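Local coordinates for protein hydrolase, haloacid dehalogenase-like family (Chlorobaculum tepidum, PDB 2HCF) that probably acts as a magnesium-dependent hydrolase of the haloacid dehalogenase-like family, its physiological substrate not being known, at residues Ser20-Val25 / Ala81-Arg86; Leu113-Gly118 / His135-Gly140. One frame throughout, in Å; residues are numbered along the deposited sequence.

How the contacts relate
Both contacts belong to the same haloacid dehalogenase-like protein chain but join different elements, and their centres stand about 21 Å apart. Contact 1 sets helix 21-34 against the end of helix 65-86, about 17 Å from the centre of the chain, and is only partly buried; contact 2 joins strand 111-116 to the run leading into edge strand 140-141, about 9 Å from that centre, with six of its eight touching residues buried. The chemistry follows: contact 1 has no direct hydrogen bond between its segments and mixes apolar contacts with a water and an arginine, whereas contact 2 has a main-chain hydrogen bond and a leucine against a phenylalanine face.

Contact 1: residues Ser20-Val25 / Ala81-Arg86; sequences SMNRRV and ALFRER
V25 and M21 meet L82, F83 and R86 where two helices of an alpha-helical cap, as in HAD-family enzymes, run roughly antiparallel: the short axes approach to 9.9 Å with 140° between their directions. The apolar part centres on V25. Its CG1, anti to the backbone N (chi1 167°), lies 3.5 Å from the N of F83 and also touches CB of L82 and of F83, while CG2 faces CD of R86. An alanine here would remove both methyls and would probably open a gap between the two helices, leaving L82 and F83 without CG1 and the R86 chain without CG2. M21, a selenomethionine, makes a Met-aromatic contact: SE is 5.0 Å from the F83 ring centroid and 62° off the normal, an oblique approach. Its chain bends at chi2 and chi3, which brings CE to 3.7 Å from CB of R86.

Polar groups flank this patch. ND2 of N22 lies 3.8 Å from CE1 of F83 and bonds to OH of Y79, while OD1 bonds to NZ of K127; the N22 side chain is about 5 Å from that of the magnesium ligand D12. R86 reaches across with an extended chain to a salt bridge with D28. Its NH1 also donates to a water at 3.1 Å, which in turn is weakly bonded to M21 O.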
loop_
_atom_site.group_PDB
_atom_site.type_symbol
_atom_site.label_atom_id
_atom_site.label_comp_id
_atom_site.label_asym_id
_atom_site.label_seq_id
_atom_site.Cartn_x
_atom_site.Cartn_y
_atom_site.Cartn_z
ATOM N N SER A 20 2.972 0.915 -16.745
ATOM C CA SER A 20 1.855 1.871 -17.042
ATOM C C SER A 20 0.512 1.238 -17.469
ATOM O O SER A 20 -0.530 1.903 -17.459
ATOM C CB SER A 20 2.283 2.849 -18.148
ATOM O OG SER A 20 2.531 2.143 -19.363
HETATM N N MSE A 21 0.550 -0.022 -17.873
HETATM C CA MSE A 21 -0.665 -0.816 -18.062
HETATM C C MSE A 21 -1.649 -0.763 -16.873
HETATM O O MSE A 21 -2.856 -0.865 -17.064
HETATM C CB MSE A 21 -0.290 -2.272 -18.379
HETATM C CG MSE A 21 0.480 -2.999 -17.283
HETATM SE SE MSE A 21 -0.639 -3.826 -15.903
HETATM C CE MSE A 21 -1.556 -5.080 -16.937
ATOM N N ASN A 22 -1.149 -0.591 -15.652
ATOM C CA ASN A 22 -2.035 -0.514 -14.482
ATOM C C ASN A 22 -3.085 0.588 -14.661
ATOM O O ASN A 22 -4.273 0.377 -14.429
ATOM C CB ASN A 22 -1.210 -0.283 -13.204
ATOM C CG ASN A 22 -1.955 -0.685 -11.907
ATOM O OD1 ASN A 22 -1.354 -0.696 -10.824
ATOM N ND2 ASN A 22 -3.243 -0.987 -12.006
ATOM N N ARG A 23 -2.628 1.758 -15.100
ATOM C CA ARG A 23 -3.514 2.917 -15.322
ATOM C C ARG A 23 -4.520 2.609 -16.432
ATOM O O ARG A 23 -5.675 3.003 -16.366
ATOM C CB ARG A 23 -2.669 4.180 -15.618
ATOM C CG ARG A 23 -3.365 5.278 -16.400
ATOM N N ARG A 24 -4.087 1.856 -17.422
ATOM C CA ARG A 24 -4.943 1.515 -18.535
ATOM C C ARG A 24 -5.955 0.418 -18.221
ATOM O O ARG A 24 -7.038 0.426 -18.766
ATOM C CB ARG A 24 -4.093 1.159 -19.736
ATOM C CG ARG A 24 -3.215 2.366 -20.174
ATOM C CD ARG A 24 -2.595 2.173 -21.584
ATOM N NE ARG A 24 -1.895 0.882 -21.687
ATOM C CZ ARG A 24 -0.630 0.671 -21.325
ATOM N NH1 ARG A 24 0.122 1.663 -20.849
ATOM N NH2 ARG A 24 -0.111 -0.546 -21.441
ATOM N N VAL A 25 -5.587 -0.524 -17.352
ATOM C CA VAL A 25 -6.527 -1.498 -16.800
ATOM C C VAL A 25 -7.663 -0.801 -16.065
ATOM O O VAL A 25 -8.827 -1.133 -16.244
ATOM C CB VAL A 25 -5.802 -2.479 -15.829
ATOM C CG1 VAL A 25 -6.808 -3.291 -14.992
ATOM C CG2 VAL A 25 -4.883 -3.397 -16.584
ATOM N N ALA A 81 -10.412 -8.154 -11.967
ATOM C CA ALA A 81 -10.404 -9.253 -12.915
ATOM C C ALA A 81 -9.535 -8.918 -14.121
ATOM O O ALA A 81 -8.726 -9.740 -14.574
ATOM C CB ALA A 81 -11.819 -9.561 -13.366
ATOM N N LEU A 82 -9.662 -7.688 -14.612
ATOM C CA LEU A 82 -8.862 -7.256 -15.772
ATOM C C LEU A 82 -7.371 -7.194 -15.436
ATOM O O LEU A 82 -6.537 -7.594 -16.254
ATOM C CB LEU A 82 -9.340 -5.895 -16.238
ATOM C CG LEU A 82 -9.352 -5.627 -17.729
ATOM C CD1 LEU A 82 -9.952 -6.796 -18.528
ATOM C CD2 LEU A 82 -10.135 -4.324 -17.948
ATOM N N PHE A 83 -7.049 -6.725 -14.230
ATOM C CA PHE A 83 -5.664 -6.658 -13.785
ATOM C C PHE A 83 -5.081 -8.071 -13.748
ATOM O O PHE A 83 -4.000 -8.317 -14.289
ATOM C CB PHE A 83 -5.534 -5.933 -12.432
ATOM C CG PHE A 83 -4.107 -5.694 -12.039
ATOM C CD1 PHE A 83 -3.352 -4.744 -12.706
ATOM C CD2 PHE A 83 -3.478 -6.522 -11.110
ATOM C CE1 PHE A 83 -2.004 -4.555 -12.387
ATOM C CE2 PHE A 83 -2.116 -6.360 -10.804
ATOM C CZ PHE A 83 -1.387 -5.382 -11.440
ATOM N N ARG A 84 -5.835 -9.008 -13.175
ATOM C CA ARG A 84 -5.367 -10.387 -13.042
ATOM C C ARG A 84 -5.210 -11.045 -14.395
ATOM O O ARG A 84 -4.354 -11.915 -14.575
ATOM C CB ARG A 84 -6.291 -11.192 -12.095
ATOM C CG ARG A 84 -6.176 -10.689 -10.603
ATOM C CD ARG A 84 -6.855 -11.563 -9.504
ATOM N N GLU A 85 -6.018 -10.619 -15.356
ATOM C CA GLU A 85 -5.977 -11.153 -16.700
ATOM C C GLU A 85 -4.767 -10.650 -17.477
ATOM O O GLU A 85 -4.138 -11.401 -18.195
ATOM C CB GLU A 85 -7.241 -10.722 -17.444
ATOM C CG GLU A 85 -7.535 -11.521 -18.680
ATOM C CD GLU A 85 -8.439 -10.779 -19.663
ATOM O OE1 GLU A 85 -9.451 -10.148 -19.235
ATOM O OE2 GLU A 85 -8.127 -10.839 -20.881
ATOM N N ARG A 86 -4.458 -9.366 -17.364
ATOM C CA ARG A 86 -3.469 -8.761 -18.257
ATOM C C ARG A 86 -2.055 -8.685 -17.685
ATOM O O ARG A 86 -1.094 -8.752 -18.437
ATOM C CB ARG A 86 -3.891 -7.348 -18.650
ATOM C CG ARG A 86 -5.164 -7.259 -19.435
ATOM C CD ARG A 86 -5.394 -5.810 -19.766
ATOM N NE ARG A 86 -6.661 -5.575 -20.443
ATOM C CZ ARG A 86 -7.158 -4.363 -20.692
ATOM N NH1 ARG A 86 -6.511 -3.270 -20.313
ATOM N NH2 ARG A 86 -8.319 -4.258 -21.324
HETATM O O HOH W 1 -3.470 -2.671 -19.959
#

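Contact 2: residues Leu113-Gly118 / His135-Gly140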
loop_
_atom_site.group_PDB
_atom_site.type_symbol
_atom_site.label_atom_id
_atom_site.label_comp_id
_atom_site.label_asym_id
_atom_site.label_seq_id
_atom_site.Cartn_x
_atom_site.Cartn_y
_atom_site.Cartn_z
ATOM N N LEU A 113 4.501 -9.366 10.217
ATOM C CA LEU A 113 4.451 -8.533 8.996
ATOM C C LEU A 113 3.017 -8.403 8.503
ATOM O O LEU A 113 2.269 -9.381 8.516
ATOM C CB LEU A 113 5.290 -9.113 7.876
ATOM C CG LEU A 113 6.807 -8.928 7.900
ATOM C CD1 LEU A 113 7.370 -9.861 6.854
ATOM C CD2 LEU A 113 7.192 -7.517 7.593
ATOM N N GLY A 114 2.638 -7.190 8.095
ATOM C CA GLY A 114 1.365 -6.964 7.422
ATOM C C GLY A 114 1.442 -5.886 6.330
ATOM O O GLY A 114 2.435 -5.152 6.215
ATOM N N LEU A 115 0.379 -5.794 5.533
ATOM C CA LEU A 115 0.291 -4.830 4.472
ATOM C C LEU A 115 -0.612 -3.729 4.933
ATOM O O LEU A 115 -1.594 -4.008 5.605
ATOM C CB LEU A 115 -0.328 -5.464 3.256
ATOM C CG LEU A 115 0.565 -6.553 2.641
ATOM C CD1 LEU A 115 -0.236 -7.346 1.694
ATOM C CD2 LEU A 115 1.764 -5.917 1.904
ATOM N N LEU A 116 -0.291 -2.497 4.565
ATOM C CA LEU A 116 -1.171 -1.355 4.722
ATOM C C LEU A 116 -1.045 -0.578 3.421
ATOM O O LEU A 116 -0.001 0.072 3.192
ATOM C CB LEU A 116 -0.750 -0.473 5.902
ATOM C CG LEU A 116 -1.834 0.487 6.384
ATOM C CD1 LEU A 116 -1.564 0.954 7.788
ATOM C CD2 LEU A 116 -1.983 1.699 5.474
ATOM N N THR A 117 -2.070 -0.706 2.558
ATOM C CA THR A 117 -1.947 -0.310 1.168
ATOM C C THR A 117 -3.184 0.317 0.557
ATOM O O THR A 117 -4.305 0.065 1.012
ATOM C CB THR A 117 -1.500 -1.540 0.348
ATOM O OG1 THR A 117 -1.489 -1.231 -1.040
ATOM C CG2 THR A 117 -2.373 -2.730 0.646
ATOM N N GLY A 118 -2.968 1.146 -0.475
ATOM C CA GLY A 118 -4.066 1.761 -1.241
ATOM C C GLY A 118 -4.668 0.799 -2.253
ATOM O O GLY A 118 -5.711 1.080 -2.847
ATOM N N HIS A 135 3.636 -14.294 -0.034
ATOM C CA HIS A 135 3.686 -15.282 1.054
ATOM C C HIS A 135 4.193 -14.681 2.399
ATOM O O HIS A 135 3.858 -15.179 3.490
ATOM C CB HIS A 135 4.508 -16.505 0.594
ATOM C CG HIS A 135 5.959 -16.205 0.393
ATOM N ND1 HIS A 135 6.865 -16.227 1.429
ATOM C CD2 HIS A 135 6.650 -15.809 -0.706
ATOM C CE1 HIS A 135 8.053 -15.864 0.979
ATOM N NE2 HIS A 135 7.943 -15.585 -0.309
ATOM N N TYR A 136 4.929 -13.579 2.340
ATOM C CA TYR A 136 5.414 -12.928 3.551
ATOM C C TYR A 136 4.314 -12.243 4.392
ATOM O O TYR A 136 4.537 -11.916 5.560
ATOM C CB TYR A 136 6.444 -11.842 3.210
ATOM C CG TYR A 136 7.720 -12.342 2.625
ATOM C CD1 TYR A 136 8.661 -13.011 3.411
ATOM C CD2 TYR A 136 8.002 -12.158 1.270
ATOM C CE1 TYR A 136 9.837 -13.484 2.848
ATOM C CE2 TYR A 136 9.171 -12.615 0.717
ATOM C CZ TYR A 136 10.081 -13.267 1.496
ATOM O OH TYR A 136 11.229 -13.731 0.898
ATOM N N PHE A 137 3.158 -11.982 3.807
ATOM C CA PHE A 137 2.173 -11.096 4.432
ATOM C C PHE A 137 0.856 -11.821 4.805
ATOM O O PHE A 137 -0.030 -11.996 3.967
ATOM C CB PHE A 137 1.887 -9.938 3.502
ATOM C CG PHE A 137 3.095 -9.107 3.196
ATOM C CD1 PHE A 137 3.560 -8.178 4.117
ATOM C CD2 PHE A 137 3.769 -9.256 1.990
ATOM C CE1 PHE A 137 4.673 -7.407 3.840
ATOM C CE2 PHE A 137 4.886 -8.496 1.698
ATOM C CZ PHE A 137 5.336 -7.549 2.627
ATOM N N PRO A 138 0.721 -12.233 6.076
ATOM C CA PRO A 138 -0.438 -13.002 6.497
ATOM C C PRO A 138 -1.745 -12.209 6.622
ATOM O O PRO A 138 -2.798 -12.817 6.721
ATOM C CB PRO A 138 0.017 -13.564 7.861
ATOM C CG PRO A 138 0.921 -12.530 8.387
ATOM C CD PRO A 138 1.639 -11.970 7.195
ATOM N N PHE A 139 -1.688 -10.868 6.648
ATOM C CA PHE A 139 -2.891 -10.061 6.785
ATOM C C PHE A 139 -2.574 -8.657 6.335
ATOM O O PHE A 139 -1.408 -8.348 6.060
ATOM C CB PHE A 139 -3.371 -10.022 8.259
ATOM C CG PHE A 139 -2.631 -9.034 9.108
ATOM C CD1 PHE A 139 -1.317 -9.235 9.419
ATOM C CD2 PHE A 139 -3.238 -7.865 9.540
ATOM C CE1 PHE A 139 -0.610 -8.317 10.162
ATOM C CE2 PHE A 139 -2.528 -6.941 10.282
ATOM C CZ PHE A 139 -1.239 -7.161 10.596
ATOM N N GLY A 140 -3.572 -7.766 6.313
ATOM C CA GLY A 140 -3.288 -6.353 6.095
ATOM C C GLY A 140 -4.535 -5.497 6.219
ATOM O O GLY A 140 -5.587 -6.008 6.625
#
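L115 and G140 form a parallel beta bridge, their CA atoms 4.2 Å apart, accompanied by a hydrogen bond from L115 N to F139 O (3.2 Å, N-H...O angle 157°). The same oxygen receives a CA-H...O contact from G114. The L115 side chain meets the F137 ring: its CD2 sits over the ring centre, 3.6 Å from the centroid and 9° off the normal, a CH-pi contact. With CG anti to its own carbonyl carbon (chi1 -67°), the leucine is turned to the ring, and L115 CG lies 3.6 Å from F137 CG. Y136 CB approaches the opposite face of that ring, nearer the rim, so the phenyl group is held between its chain neighbour and the strand. This pairing adds edge strand 140-141 to strand 111-116 in the parallel sheet of the Rossmann-like HAD core, after a right-handed crossover through helix 121-129. On the other side of strand 111-116 lies strand 5-9, which leads to the magnesium ligand D10; the L115 side chain is about 7 Å from that of D10. The F139 ring stands beside G114, F139 CE1 being 3.6 Å from G114 CA. L113 packs CD1 against Y136 CB at 4.2 Å. Its carbonyl oxygen is buried without a hydrogen-bonding partner, with CD of P138 3.0 Å away.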